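Local atomic coordinates of DNA alpha-glucosyltransferase (Enterobacteria phage T4, PDB entry 1XV5), a protein that belongs to the GT-B clan of glycosyltransferases, with two parallel-sheet, Rossmann-like domains, and binds uridine-5'-diphosphate in the model. Residues T187-V192 and E374-Y379; M179-V184 and L313-T318; S107-V112 and A135-S140; M2-F7 and I78-S83. One frame throughout, in Å; residues are numbered along the deposited sequence.

Contact 1: residues T187-V192 and E374-Y379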
loop_
_atom_site.group_PDB
_atom_site.type_symbol
_atom_site.label_atom_id
_atom_site.label_comp_id
_atom_site.label_asym_id
_atom_site.label_seq_id
_atom_site.Cartn_x
_atom_site.Cartn_y
_atom_site.Cartn_z
ATOM N N THR A 187 -12.823 -15.221 -0.463
ATOM C CA THR A 187 -12.359 -15.749 0.813
ATOM C C THR A 187 -12.972 -15.089 2.048
ATOM O O THR A 187 -13.123 -15.737 3.081
ATOM C CB THR A 187 -10.815 -15.625 0.927
ATOM O OG1 THR A 187 -10.195 -16.407 -0.100
ATOM C CG2 THR A 187 -10.327 -16.108 2.286
ATOM N N TYR A 188 -13.342 -13.814 1.948
ATOM C CA TYR A 188 -13.874 -13.106 3.111
ATOM C C TYR A 188 -15.278 -12.522 3.065
ATOM O O TYR A 188 -15.825 -12.183 4.111
ATOM C CB TYR A 188 -12.917 -11.976 3.503
ATOM C CG TYR A 188 -11.535 -12.460 3.846
ATOM C CD1 TYR A 188 -10.534 -12.512 2.877
ATOM C CD2 TYR A 188 -11.242 -12.922 5.124
ATOM C CE1 TYR A 188 -9.274 -13.014 3.173
ATOM C CE2 TYR A 188 -9.983 -13.432 5.433
ATOM C CZ TYR A 188 -9.007 -13.475 4.452
ATOM O OH TYR A 188 -7.765 -13.985 4.745
ATOM N N TRP A 189 -15.855 -12.387 1.877
ATOM C CA TRP A 189 -17.186 -11.794 1.754
ATOM C C TRP A 189 -18.214 -12.459 2.670
ATOM O O TRP A 189 -18.346 -13.685 2.696
ATOM C CB TRP A 189 -17.650 -11.863 0.299
ATOM C CG TRP A 189 -18.719 -10.868 -0.061
ATOM C CD1 TRP A 189 -20.070 -11.024 0.071
ATOM C CD2 TRP A 189 -18.521 -9.580 -0.658
ATOM N NE1 TRP A 189 -20.725 -9.916 -0.415
ATOM C CE2 TRP A 189 -19.799 -9.014 -0.868
ATOM C CE3 TRP A 189 -17.386 -8.852 -1.039
ATOM C CZ2 TRP A 189 -19.975 -7.749 -1.445
ATOM C CZ3 TRP A 189 -17.561 -7.590 -1.615
ATOM C CH2 TRP A 189 -18.850 -7.055 -1.810
ATOM N N LYS A 190 -18.942 -11.638 3.418
ATOM C CA LYS A 190 -19.955 -12.129 4.345
ATOM C C LYS A 190 -21.355 -11.750 3.887
ATOM O O LYS A 190 -21.532 -10.792 3.137
ATOM C CB LYS A 190 -19.736 -11.527 5.738
ATOM C CG LYS A 190 -18.401 -11.853 6.386
ATOM C CD LYS A 190 -18.331 -13.310 6.813
ATOM C CE LYS A 190 -17.018 -13.617 7.526
ATOM N NZ LYS A 190 -15.845 -13.429 6.628
ATOM N N ASP A 191 -22.350 -12.504 4.343
ATOM C CA ASP A 191 -23.728 -12.183 4.013
ATOM C C ASP A 191 -24.003 -10.938 4.853
ATOM O O ASP A 191 -23.456 -10.800 5.951
ATOM C CB ASP A 191 -24.667 -13.321 4.424
ATOM C CG ASP A 191 -26.113 -13.054 4.034
ATOM O OD1 ASP A 191 -26.846 -12.408 4.816
ATOM O OD2 ASP A 191 -26.517 -13.483 2.931
ATOM N N VAL A 192 -24.837 -10.037 4.346
ATOM C CA VAL A 192 -25.131 -8.797 5.061
ATOM C C VAL A 192 -25.640 -9.007 6.491
ATOM O O VAL A 192 -25.398 -8.178 7.370
ATOM C CB VAL A 192 -26.140 -7.916 4.264
ATOM C CG1 VAL A 192 -27.505 -8.584 4.206
ATOM C CG2 VAL A 192 -26.235 -6.530 4.895
ATOM N N GLU A 374 -24.980 -1.137 -2.524
ATOM C CA GLU A 374 -23.853 -0.216 -2.494
ATOM C C GLU A 374 -22.496 -0.906 -2.462
ATOM O O GLU A 374 -21.587 -0.508 -3.191
ATOM C CB GLU A 374 -23.987 0.750 -1.317
ATOM C CG GLU A 374 -25.186 1.684 -1.452
ATOM C CD GLU A 374 -25.158 2.489 -2.743
ATOM O OE1 GLU A 374 -24.196 3.261 -2.950
ATOM O OE2 GLU A 374 -26.099 2.352 -3.555
ATOM N N ARG A 375 -22.342 -1.938 -1.639
ATOM C CA ARG A 375 -21.045 -2.600 -1.602
ATOM C C ARG A 375 -20.793 -3.421 -2.866
ATOM O O ARG A 375 -19.646 -3.604 -3.260
ATOM C CB ARG A 375 -20.887 -3.465 -0.345
ATOM C CG ARG A 375 -21.880 -4.585 -0.183
ATOM C CD ARG A 375 -21.436 -5.514 0.947
ATOM N NE ARG A 375 -22.351 -6.637 1.121
ATOM C CZ ARG A 375 -22.062 -7.735 1.809
ATOM N NH1 ARG A 375 -20.877 -7.863 2.396
ATOM N NH2 ARG A 375 -22.955 -8.711 1.897
ATOM N N GLU A 376 -21.848 -3.920 -3.508
ATOM C CA GLU A 376 -21.640 -4.668 -4.748
ATOM C C GLU A 376 -21.083 -3.682 -5.781
ATOM O O GLU A 376 -20.231 -4.036 -6.596
ATOM C CB GLU A 376 -22.951 -5.286 -5.255
ATOM C CG GLU A 376 -23.410 -6.505 -4.456
ATOM C CD GLU A 376 -22.579 -7.755 -4.721
ATOM O OE1 GLU A 376 -22.795 -8.769 -4.025
ATOM O OE2 GLU A 376 -21.719 -7.737 -5.628
ATOM N N LYS A 377 -21.557 -2.440 -5.738
ATOM C CA LYS A 377 -21.057 -1.426 -6.659
ATOM C C LYS A 377 -19.596 -1.093 -6.353
ATOM O O LYS A 377 -18.779 -0.983 -7.265
ATOM C CB LYS A 377 -21.900 -0.149 -6.584
ATOM C CG LYS A 377 -23.242 -0.264 -7.300
ATOM C CD LYS A 377 -23.976 1.069 -7.380
ATOM C CE LYS A 377 -24.439 1.547 -6.019
ATOM N NZ LYS A 377 -25.345 2.731 -6.136
ATOM N N ALA A 378 -19.268 -0.946 -5.071
ATOM C CA ALA A 378 -17.901 -0.618 -4.669
ATOM C C ALA A 378 -16.941 -1.720 -5.079
ATOM O O ALA A 378 -15.861 -1.448 -5.598
ATOM C CB ALA A 378 -17.829 -0.400 -3.166
ATOM N N TYR A 379 -17.329 -2.963 -4.823
ATOM C CA TYR A 379 -16.489 -4.093 -5.189
ATOM C C TYR A 379 -16.196 -4.093 -6.684
ATOM O O TYR A 379 -15.043 -4.220 -7.094
ATOM C CB TYR A 379 -17.159 -5.411 -4.793
ATOM C CG TYR A 379 -16.480 -6.630 -5.387
ATOM C CD1 TYR A 379 -16.954 -7.212 -6.561
ATOM C CD2 TYR A 379 -15.335 -7.173 -4.797
ATOM C CE1 TYR A 379 -16.306 -8.305 -7.136
ATOM C CE2 TYR A 379 -14.680 -8.265 -5.364
ATOM C CZ TYR A 379 -15.170 -8.825 -6.532
ATOM O OH TYR A 379 -14.527 -9.900 -7.104
HETATM O O HOH W 1 -23.473 -9.183 -1.547
HETATM O O HOH W 2 -25.809 -10.297 1.581
#

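Contact 2: residues M179-V184 and L313-T318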
loop_
_atom_site.group_PDB
_atom_site.type_symbol
_atom_site.label_atom_id
_atom_site.label_comp_id
_atom_site.label_asym_id
_atom_site.label_seq_id
_atom_site.Cartn_x
_atom_site.Cartn_y
_atom_site.Cartn_z
ATOM N N MET A 179 -3.941 -5.762 -6.713
ATOM C CA MET A 179 -4.276 -6.812 -5.767
ATOM C C MET A 179 -5.301 -7.711 -6.438
ATOM O O MET A 179 -6.094 -7.241 -7.253
ATOM C CB MET A 179 -4.884 -6.214 -4.497
ATOM C CG MET A 179 -5.283 -7.244 -3.464
ATOM S SD MET A 179 -5.856 -6.467 -1.946
ATOM C CE MET A 179 -7.636 -6.442 -2.233
ATOM N N ASP A 180 -5.269 -9.003 -6.126
ATOM C CA ASP A 180 -6.253 -9.911 -6.690
ATOM C C ASP A 180 -7.485 -9.678 -5.820
ATOM O O ASP A 180 -7.658 -10.310 -4.772
ATOM C CB ASP A 180 -5.808 -11.369 -6.569
ATOM C CG ASP A 180 -6.742 -12.320 -7.294
ATOM O OD1 ASP A 180 -7.932 -11.973 -7.456
ATOM O OD2 ASP A 180 -6.293 -13.417 -7.692
ATOM N N ILE A 181 -8.323 -8.746 -6.253
ATOM C CA ILE A 181 -9.533 -8.382 -5.530
ATOM C C ILE A 181 -10.564 -9.511 -5.510
ATOM O O ILE A 181 -11.296 -9.684 -4.532
ATOM C CB ILE A 181 -10.124 -7.098 -6.149
ATOM C CG1 ILE A 181 -9.205 -5.921 -5.798
ATOM C CG2 ILE A 181 -11.547 -6.868 -5.657
ATOM C CD1 ILE A 181 -9.493 -4.639 -6.553
ATOM N N VAL A 182 -10.607 -10.282 -6.589
ATOM C CA VAL A 182 -11.532 -11.402 -6.692
ATOM C C VAL A 182 -11.202 -12.441 -5.620
ATOM O O VAL A 182 -12.088 -12.953 -4.938
ATOM C CB VAL A 182 -11.429 -12.072 -8.082
ATOM C CG1 VAL A 182 -12.368 -13.265 -8.160
ATOM C CG2 VAL A 182 -11.753 -11.060 -9.169
ATOM N N LYS A 183 -9.916 -12.747 -5.477
ATOM C CA LYS A 183 -9.474 -13.728 -4.496
ATOM C C LYS A 183 -9.863 -13.352 -3.069
ATOM O O LYS A 183 -10.294 -14.203 -2.294
ATOM C CB LYS A 183 -7.960 -13.922 -4.591
ATOM C CG LYS A 183 -7.435 -15.037 -3.701
ATOM C CD LYS A 183 -5.996 -15.394 -4.041
ATOM C CE LYS A 183 -5.878 -15.843 -5.491
ATOM N NZ LYS A 183 -6.854 -16.921 -5.823
ATOM N N VAL A 184 -9.709 -12.081 -2.713
ATOM C CA VAL A 184 -10.074 -11.637 -1.376
ATOM C C VAL A 184 -11.576 -11.794 -1.167
ATOM O O VAL A 184 -12.014 -12.271 -0.120
ATOM C CB VAL A 184 -9.664 -10.164 -1.138
ATOM C CG1 VAL A 184 -10.261 -9.654 0.166
ATOM C CG2 VAL A 184 -8.146 -10.062 -1.087
ATOM N N LEU A 313 -10.820 -2.793 1.594
ATOM C CA LEU A 313 -12.160 -2.482 2.091
ATOM C C LEU A 313 -13.241 -2.949 1.120
ATOM O O LEU A 313 -14.207 -3.611 1.510
ATOM C CB LEU A 313 -12.312 -0.977 2.343
ATOM C CG LEU A 313 -11.360 -0.386 3.384
ATOM C CD1 LEU A 313 -11.810 1.025 3.740
ATOM C CD2 LEU A 313 -11.345 -1.267 4.630
ATOM N N GLY A 314 -13.081 -2.607 -0.151
ATOM C CA GLY A 314 -14.072 -3.013 -1.128
ATOM C C GLY A 314 -14.065 -4.509 -1.375
ATOM O O GLY A 314 -15.113 -5.128 -1.552
ATOM N N ALA A 315 -12.878 -5.098 -1.366
ATOM C CA ALA A 315 -12.746 -6.523 -1.625
ATOM C C ALA A 315 -13.351 -7.451 -0.577
ATOM O O ALA A 315 -13.866 -8.511 -0.926
ATOM C CB ALA A 315 -11.276 -6.871 -1.841
ATOM N N CYS A 316 -13.305 -7.070 0.698
ATOM C CA CYS A 316 -13.842 -7.942 1.733
ATOM C C CYS A 316 -15.332 -7.746 2.019
ATOM O O CYS A 316 -15.909 -8.464 2.824
ATOM C CB CYS A 316 -13.029 -7.813 3.029
ATOM S SG CYS A 316 -13.305 -6.313 3.973
ATOM N N GLY A 317 -15.955 -6.767 1.373
ATOM C CA GLY A 317 -17.383 -6.597 1.575
ATOM C C GLY A 317 -17.915 -5.612 2.593
ATOM O O GLY A 317 -19.068 -5.736 3.008
ATOM N N THR A 318 -17.106 -4.657 3.028
ATOM C CA THR A 318 -17.622 -3.651 3.950
ATOM C C THR A 318 -17.900 -2.445 3.057
ATOM O O THR A 318 -17.596 -2.480 1.868
ATOM C CB THR A 318 -16.587 -3.250 5.037
ATOM O OG1 THR A 318 -17.200 -2.336 5.959
ATOM C CG2 THR A 318 -15.373 -2.578 4.411
#

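Contact 3: residues S107-V112 and A135-S140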
loop_
_atom_site.group_PDB
_atom_site.type_symbol
_atom_site.label_atom_id
_atom_site.label_comp_id
_atom_site.label_asym_id
_atom_site.label_seq_id
_atom_site.Cartn_x
_atom_site.Cartn_y
_atom_site.Cartn_z
ATOM N N SER A 107 22.413 -9.093 -19.577
ATOM C CA SER A 107 21.260 -9.530 -20.359
ATOM C C SER A 107 19.958 -9.532 -19.560
ATOM O O SER A 107 18.872 -9.537 -20.136
ATOM C CB SER A 107 21.508 -10.928 -20.925
ATOM O OG SER A 107 21.602 -11.889 -19.889
ATOM N N ILE A 108 20.066 -9.533 -18.238
ATOM C CA ILE A 108 18.883 -9.534 -17.386
ATOM C C ILE A 108 18.188 -8.176 -17.420
ATOM O O ILE A 108 18.833 -7.133 -17.292
ATOM C CB ILE A 108 19.256 -9.893 -15.925
ATOM C CG1 ILE A 108 19.650 -11.372 -15.847
ATOM C CG2 ILE A 108 18.089 -9.595 -14.995
ATOM C CD1 ILE A 108 20.134 -11.827 -14.479
ATOM N N ARG A 109 16.871 -8.189 -17.600
ATOM C CA ARG A 109 16.112 -6.946 -17.642
ATOM C C ARG A 109 15.747 -6.539 -16.224
ATOM O O ARG A 109 14.953 -7.203 -15.561
ATOM C CB ARG A 109 14.844 -7.115 -18.489
ATOM C CG ARG A 109 14.040 -5.831 -18.641
ATOM C CD ARG A 109 13.049 -5.907 -19.794
ATOM N NE ARG A 109 13.727 -6.062 -21.079
ATOM C CZ ARG A 109 13.118 -6.027 -22.260
ATOM N NH1 ARG A 109 11.807 -5.838 -22.331
ATOM N NH2 ARG A 109 13.820 -6.186 -23.374
ATOM N N VAL A 110 16.338 -5.446 -15.760
ATOM C CA VAL A 110 16.088 -4.962 -14.412
ATOM C C VAL A 110 14.941 -3.963 -14.374
ATOM O O VAL A 110 14.978 -2.928 -15.037
ATOM C CB VAL A 110 17.349 -4.304 -13.824
ATOM C CG1 VAL A 110 17.045 -3.720 -12.457
ATOM C CG2 VAL A 110 18.468 -5.334 -13.729
ATOM N N VAL A 111 13.924 -4.287 -13.586
ATOM C CA VAL A 111 12.758 -3.430 -13.451
ATOM C C VAL A 111 12.747 -2.817 -12.056
ATOM O O VAL A 111 12.820 -3.528 -11.054
ATOM C CB VAL A 111 11.463 -4.236 -13.656
ATOM C CG1 VAL A 111 10.259 -3.312 -13.570
ATOM C CG2 VAL A 111 11.506 -4.945 -15.001
ATOM N N VAL A 112 12.662 -1.495 -11.992
ATOM C CA VAL A 112 12.646 -0.822 -10.706
ATOM C C VAL A 112 11.327 -0.110 -10.452
ATOM O O VAL A 112 10.885 0.712 -11.254
ATOM C CB VAL A 112 13.783 0.206 -10.599
ATOM C CG1 VAL A 112 13.701 0.928 -9.264
ATOM C CG2 VAL A 112 15.128 -0.496 -10.743
ATOM N N ALA A 135 18.479 0.173 -14.041
ATOM C CA ALA A 135 17.139 -0.186 -14.484
ATOM C C ALA A 135 16.892 -0.031 -15.980
ATOM O O ALA A 135 17.311 0.945 -16.599
ATOM C CB ALA A 135 16.108 0.629 -13.711
ATOM N N ASP A 136 16.199 -1.012 -16.546
ATOM C CA ASP A 136 15.840 -0.992 -17.957
ATOM C C ASP A 136 14.408 -0.479 -18.043
ATOM O O ASP A 136 13.959 -0.019 -19.092
ATOM C CB ASP A 136 15.925 -2.397 -18.554
ATOM C CG ASP A 136 17.338 -2.937 -18.564
ATOM O OD1 ASP A 136 17.638 -3.852 -17.770
ATOM O OD2 ASP A 136 18.155 -2.435 -19.363
ATOM N N VAL A 137 13.701 -0.569 -16.921
ATOM C CA VAL A 137 12.317 -0.120 -16.822
ATOM C C VAL A 137 12.114 0.473 -15.429
ATOM O O VAL A 137 12.488 -0.142 -14.429
ATOM C CB VAL A 137 11.323 -1.293 -16.997
ATOM C CG1 VAL A 137 9.889 -0.772 -16.959
ATOM C CG2 VAL A 137 11.591 -2.021 -18.313
ATOM N N ILE A 138 11.516 1.659 -15.369
ATOM C CA ILE A 138 11.271 2.331 -14.096
ATOM C C ILE A 138 9.797 2.705 -13.952
ATOM O O ILE A 138 9.194 3.218 -14.894
ATOM C CB ILE A 138 12.103 3.622 -13.993
ATOM C CG1 ILE A 138 13.584 3.302 -14.201
ATOM C CG2 ILE A 138 11.879 4.282 -12.637
ATOM C CD1 ILE A 138 14.451 4.537 -14.356
ATOM N N PHE A 139 9.234 2.449 -12.771
ATOM C CA PHE A 139 7.830 2.764 -12.483
ATOM C C PHE A 139 7.697 3.643 -11.236
ATOM O O PHE A 139 8.480 3.516 -10.290
ATOM C CB PHE A 139 7.014 1.499 -12.200
ATOM C CG PHE A 139 6.751 0.631 -13.396
ATOM C CD1 PHE A 139 7.509 -0.516 -13.617
ATOM C CD2 PHE A 139 5.689 0.904 -14.252
ATOM C CE1 PHE A 139 7.206 -1.382 -14.668
ATOM C CE2 PHE A 139 5.380 0.046 -15.306
ATOM C CZ PHE A 139 6.138 -1.101 -15.512
ATOM N N SER A 140 6.688 4.513 -11.231
ATOM C CA SER A 140 6.409 5.372 -10.080
ATOM C C SER A 140 4.897 5.574 -9.990
ATOM O O SER A 140 4.178 5.336 -10.956
ATOM C CB SER A 140 7.100 6.730 -10.211
ATOM O OG SER A 140 6.406 7.582 -11.104
#

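Contact 4: residues M2-F7 and I78-S83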
loop_
_atom_site.group_PDB
_atom_site.type_symbol
_atom_site.label_atom_id
_atom_site.label_comp_id
_atom_site.label_asym_id
_atom_site.label_seq_id
_atom_site.Cartn_x
_atom_site.Cartn_y
_atom_site.Cartn_z
ATOM N N MET A 2 8.762 -17.017 -18.363
ATOM C CA MET A 2 10.079 -16.549 -17.953
ATOM C C MET A 2 10.329 -16.743 -16.468
ATOM O O MET A 2 9.413 -17.042 -15.701
ATOM C CB MET A 2 10.243 -15.064 -18.282
ATOM C CG MET A 2 10.157 -14.724 -19.754
ATOM S SD MET A 2 10.281 -12.947 -19.995
ATOM C CE MET A 2 8.568 -12.462 -19.777
ATOM N N ARG A 3 11.584 -16.568 -16.073
ATOM C CA ARG A 3 11.983 -16.691 -14.680
ATOM C C ARG A 3 12.039 -15.279 -14.118
ATOM O O ARG A 3 12.735 -14.417 -14.654
ATOM C CB ARG A 3 13.359 -17.350 -14.576
ATOM C CG ARG A 3 13.426 -18.755 -15.159
ATOM C CD ARG A 3 14.861 -19.260 -15.179
ATOM N NE ARG A 3 15.722 -18.369 -15.954
ATOM C CZ ARG A 3 17.038 -18.512 -16.071
ATOM N NH1 ARG A 3 17.735 -17.650 -16.800
ATOM N NH2 ARG A 3 17.657 -19.514 -15.463
ATOM N N ILE A 4 11.297 -15.045 -13.041
ATOM C CA ILE A 4 11.253 -13.731 -12.416
ATOM C C ILE A 4 11.811 -13.764 -10.997
ATOM O O ILE A 4 11.540 -14.694 -10.240
ATOM C CB ILE A 4 9.794 -13.206 -12.331
ATOM C CG1 ILE A 4 9.100 -13.338 -13.690
ATOM C CG2 ILE A 4 9.792 -11.753 -11.875
ATOM C CD1 ILE A 4 9.729 -12.511 -14.788
ATOM N N CYS A 5 12.605 -12.759 -10.648
ATOM C CA CYS A 5 13.141 -12.660 -9.297
ATOM C C CYS A 5 12.678 -11.335 -8.716
ATOM O O CYS A 5 13.039 -10.272 -9.219
ATOM C CB CYS A 5 14.671 -12.701 -9.275
ATOM S SG CYS A 5 15.350 -12.479 -7.591
ATOM N N ILE A 6 11.861 -11.407 -7.671
ATOM C CA ILE A 6 11.353 -10.216 -7.007
ATOM C C ILE A 6 12.248 -9.988 -5.797
ATOM O O ILE A 6 12.314 -10.819 -4.890
ATOM C CB ILE A 6 9.889 -10.416 -6.583
ATOM C CG1 ILE A 6 9.055 -10.769 -7.820
ATOM C CG2 ILE A 6 9.358 -9.150 -5.918
ATOM C CD1 ILE A 6 7.613 -11.128 -7.521
ATOM N N PHE A 7 12.927 -8.847 -5.798
ATOM C CA PHE A 7 13.899 -8.502 -4.768
ATOM C C PHE A 7 13.546 -7.279 -3.917
ATOM O O PHE A 7 13.352 -6.181 -4.441
ATOM C CB PHE A 7 15.241 -8.274 -5.479
ATOM C CG PHE A 7 16.424 -8.097 -4.565
ATOM C CD1 PHE A 7 17.564 -7.442 -5.032
ATOM C CD2 PHE A 7 16.435 -8.620 -3.277
ATOM C CE1 PHE A 7 18.699 -7.311 -4.234
ATOM C CE2 PHE A 7 17.568 -8.494 -2.469
ATOM C CZ PHE A 7 18.701 -7.838 -2.951
ATOM N N ILE A 78 14.102 -11.666 -15.649
ATOM C CA ILE A 78 13.685 -10.336 -15.239
ATOM C C ILE A 78 13.872 -10.187 -13.734
ATOM O O ILE A 78 13.382 -11.008 -12.959
ATOM C CB ILE A 78 12.200 -10.110 -15.579
ATOM C CG1 ILE A 78 11.989 -10.288 -17.085
ATOM C CG2 ILE A 78 11.761 -8.726 -15.121
ATOM C CD1 ILE A 78 10.539 -10.195 -17.522
ATOM N N LEU A 79 14.599 -9.151 -13.330
ATOM C CA LEU A 79 14.827 -8.887 -11.914
ATOM C C LEU A 79 14.012 -7.659 -11.534
ATOM O O LEU A 79 14.179 -6.591 -12.123
ATOM C CB LEU A 79 16.309 -8.614 -11.641
ATOM C CG LEU A 79 16.630 -8.175 -10.209
ATOM C CD1 LEU A 79 16.292 -9.294 -9.237
ATOM C CD2 LEU A 79 18.106 -7.809 -10.102
ATOM N N ILE A 80 13.131 -7.816 -10.555
ATOM C CA ILE A 80 12.295 -6.714 -10.116
ATOM C C ILE A 80 12.724 -6.252 -8.735
ATOM O O ILE A 80 12.621 -6.993 -7.761
ATOM C CB ILE A 80 10.812 -7.126 -10.085
ATOM C CG1 ILE A 80 10.387 -7.607 -11.475
ATOM C CG2 ILE A 80 9.952 -5.942 -9.644
ATOM C CD1 ILE A 80 8.966 -8.123 -11.547
ATOM N N ILE A 81 13.222 -5.025 -8.660
ATOM C CA ILE A 81 13.673 -4.468 -7.397
ATOM C C ILE A 81 12.615 -3.514 -6.856
ATOM O O ILE A 81 12.398 -2.429 -7.402
ATOM C CB ILE A 81 15.007 -3.728 -7.581
ATOM C CG1 ILE A 81 16.028 -4.678 -8.217
ATOM C CG2 ILE A 81 15.515 -3.229 -6.235
ATOM C CD1 ILE A 81 17.407 -4.071 -8.414
ATOM N N ASN A 82 11.952 -3.931 -5.783
ATOM C CA ASN A 82 10.894 -3.128 -5.185
ATOM C C ASN A 82 11.317 -2.247 -4.018
ATOM O O ASN A 82 10.541 -1.412 -3.557
ATOM C CB ASN A 82 9.729 -4.028 -4.767
ATOM C CG ASN A 82 8.960 -4.567 -5.958
ATOM O OD1 ASN A 82 8.690 -3.838 -6.909
ATOM N ND2 ASN A 82 8.594 -5.840 -5.904
ATOM N N SER A 83 12.542 -2.425 -3.537
ATOM C CA SER A 83 13.046 -1.607 -2.442
ATOM C C SER A 83 14.562 -1.722 -2.355
ATOM O O SER A 83 15.144 -2.706 -2.814
ATOM C CB SER A 83 12.412 -2.025 -1.108
ATOM O OG SER A 83 12.749 -3.356 -0.762
#

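Contact 1: residues T187-V192 and E374-Y379
Where helix 181-188 gives way to a loop, Trp189 and Lys190 meet Arg375 of helix 368-386 in a pairing of aromatic face, guanidinium and backbone carbonyl. The guanidinium lies over one face of the indole, shifted toward its rim, with the two planes 24° apart and Arg375 CZ 3.4 Å from Trp189 NE1. NH1 and NH2 of Arg375 both reach Lys190 O end-on, near the guanidinium plane; the bond from NH2 is the shorter at 2.8 Å, against 3.1 Å from NH1 to the same oxygen. This double grip fixes the rotation of the group. Arginine suits the place because its flat head can cover a ring and donate along its edge at once. Arg375 CG sits between the backbone N and the carbonyl carbon (chi1 61°), and the extended chain beyond it passes the indole, Arg375 CD lying 3.6 Å from Trp189 CZ2. Further along the ring, Trp189 CH2 packs 3.8 Å from Tyr379 CB. A water accepts a hydrogen bond from Trp189 NE1 at 3.1 Å and donates one to Glu376 OE1, which also forms a salt bridge with Arg185. Asp372 pairs with Arg375 NE, while Arg375 NH1 donates to Gly317 O as well. The contact thus joins the loop that follows helix 181-188 to helix 368-386, whose buried side, through Glu374, Arg375 and Ala378, packs on strand 319-323.

Contact 2: residues M179-V184 and L313-T318
Ala315 CB is enclosed by three side chains of 179-184: Val184 CG1 approaches it to 3.6 Å, Met179 CE to 3.7 Å and Ile181 CG2 to 3.8 Å. The CB of Ala315 points toward 179-184, and so small a side chain lets the backbones close in, with the CA atoms of Ile181 and Ala315 only 5.4 Å apart. Val184 carries the tightest of these touches because CG1 lies anti to its backbone N (chi1 170°), which turns that branch onto the alanine. Met179 is extended through its first two torsions and bends only at the sulfur, bringing the terminal methyl across. The packing slackens toward Cys316, whose CB is 4.4 Å from Val184 CG1. No hydrogen bond crosses this apolar joint between two helix ends. Helix 181-188 starts here, with Asp180 as N-cap: its OD1 accepts from Lys183 N at 2.9 Å, the donor standing 61° out of the carboxylate plane. Helix 308-316 finishes in a Schellman motif, where Gly317 takes a positive phi (95°), for which glycine is suited, although the closing bonds are long and weak. On the far side of the first helical turn the character changes: Val182 points away from Ala315, and both it and Lys183 are exposed to solvent, although Val182 still touches Tyr379 and Tyr383 of helix 368-386.

Contact 3: residues S107-V112 and A135-S140
Val112, Asp136 and Val137 dominate this pairing of parallel strands 109-114 and 137-140, neighbours in a Rossmann-like sheet and joined along the chain by a beta-alpha-beta connection through helices 119-122 and 128-134. Both the backbone N and O of Val112 are bonded: its N donates to Val137 O at 2.8 Å, and its O accepts from Phe139 N at the same distance. Val112 CG2 and Ala135 CB are unusually close at 3.3 Å, the small methyl of the alanine meeting this branch of the valine. Asp136, next to Val137 in the chain, adds its side chain to the ladder. OD1 uses its anti lone pair to accept from Val110 N at 2.9 Å, while Asp136 N returns a bond to Val110 O. The same carboxylate oxygen also forms a salt bridge with Arg134. Val137 N is a second donor to Val110 O, at 3.3 Å, so that one carbonyl serves two consecutive amides. Beta-branched Val137 and Val111 lie side by side on one face of the sheet, pointing the same way, as suits extended backbone. Phe139 turns the edge of its ring to Val111, Phe139 CE1 lying 3.8 Å from Val111 CG1.

Contact 4: residues M2-F7 and I78-S83
Phe7 N donates to Ile80 O at 2.7 Å, the shortest bond in a ladder between parallel strands 3-8 and 78-83. The bond is almost straight at the hydrogen (174°). Ile80 N donates in turn to Cys5 O at 2.8 Å, so Ile80 spans two residues of the partner strand as parallel register requires. Cys5 N with Ile78 O, Ile78 N with Arg3 O, and Asn82 N with Phe7 O complete the run. Beta-branched residues favour such extended backbone, and four isoleucines, Ile4, Ile6, Ile78 and Ile80, share one face. Ile4 folds its chain at chi2 (-63°), bringing CD1 to 3.5 Å from Ile78 CB. The CD1 of Ile78 in turn lies 3.7 Å from Met2 SD, and Ile4 CG2 comes equally near Ile80 CD1. On the other face Leu79 leans across the strands: its CD1 is 3.7 Å from Cys5 SG and 4.0 Å from Phe7 CB. Small Cys5 allows this approach, while Phe7, the larger neighbour, has more of its surface buried here. Strand 3-8 is flanked by strand 34-40 on its other edge, and strand 78-83 by strand 109-114. Helix 17-30 covers the isoleucine face, with Phe28 on Ile4 and Gln24 on Ile80, whereas Leu79 packs against Ile104 and Ile108.

Overall arrangement
The four contacts fall into two pairs, one pair in the first parallel sheet and one beside the second. Contacts 3 and 4 are neighbours in the N-terminal sheet, their centres 9 Å apart, and Val111 joins them: its N lies 2.7 Å from Leu79 O and its O 2.9 Å from Ile81 N. Contacts 1 and 2, with centres 8 Å apart, share helix 181-188 and meet where Tyr379 CE2 packs 3.4 Å from Ile181 CG2. Between the pairs, the nearest atoms of contacts 2 and 4 are about 13 Å apart. Uridine-5'-diphosphate is about 6 Å from the side chain of Met179 in contact 2 and about 11 Å from that of Ser83 in contact 4.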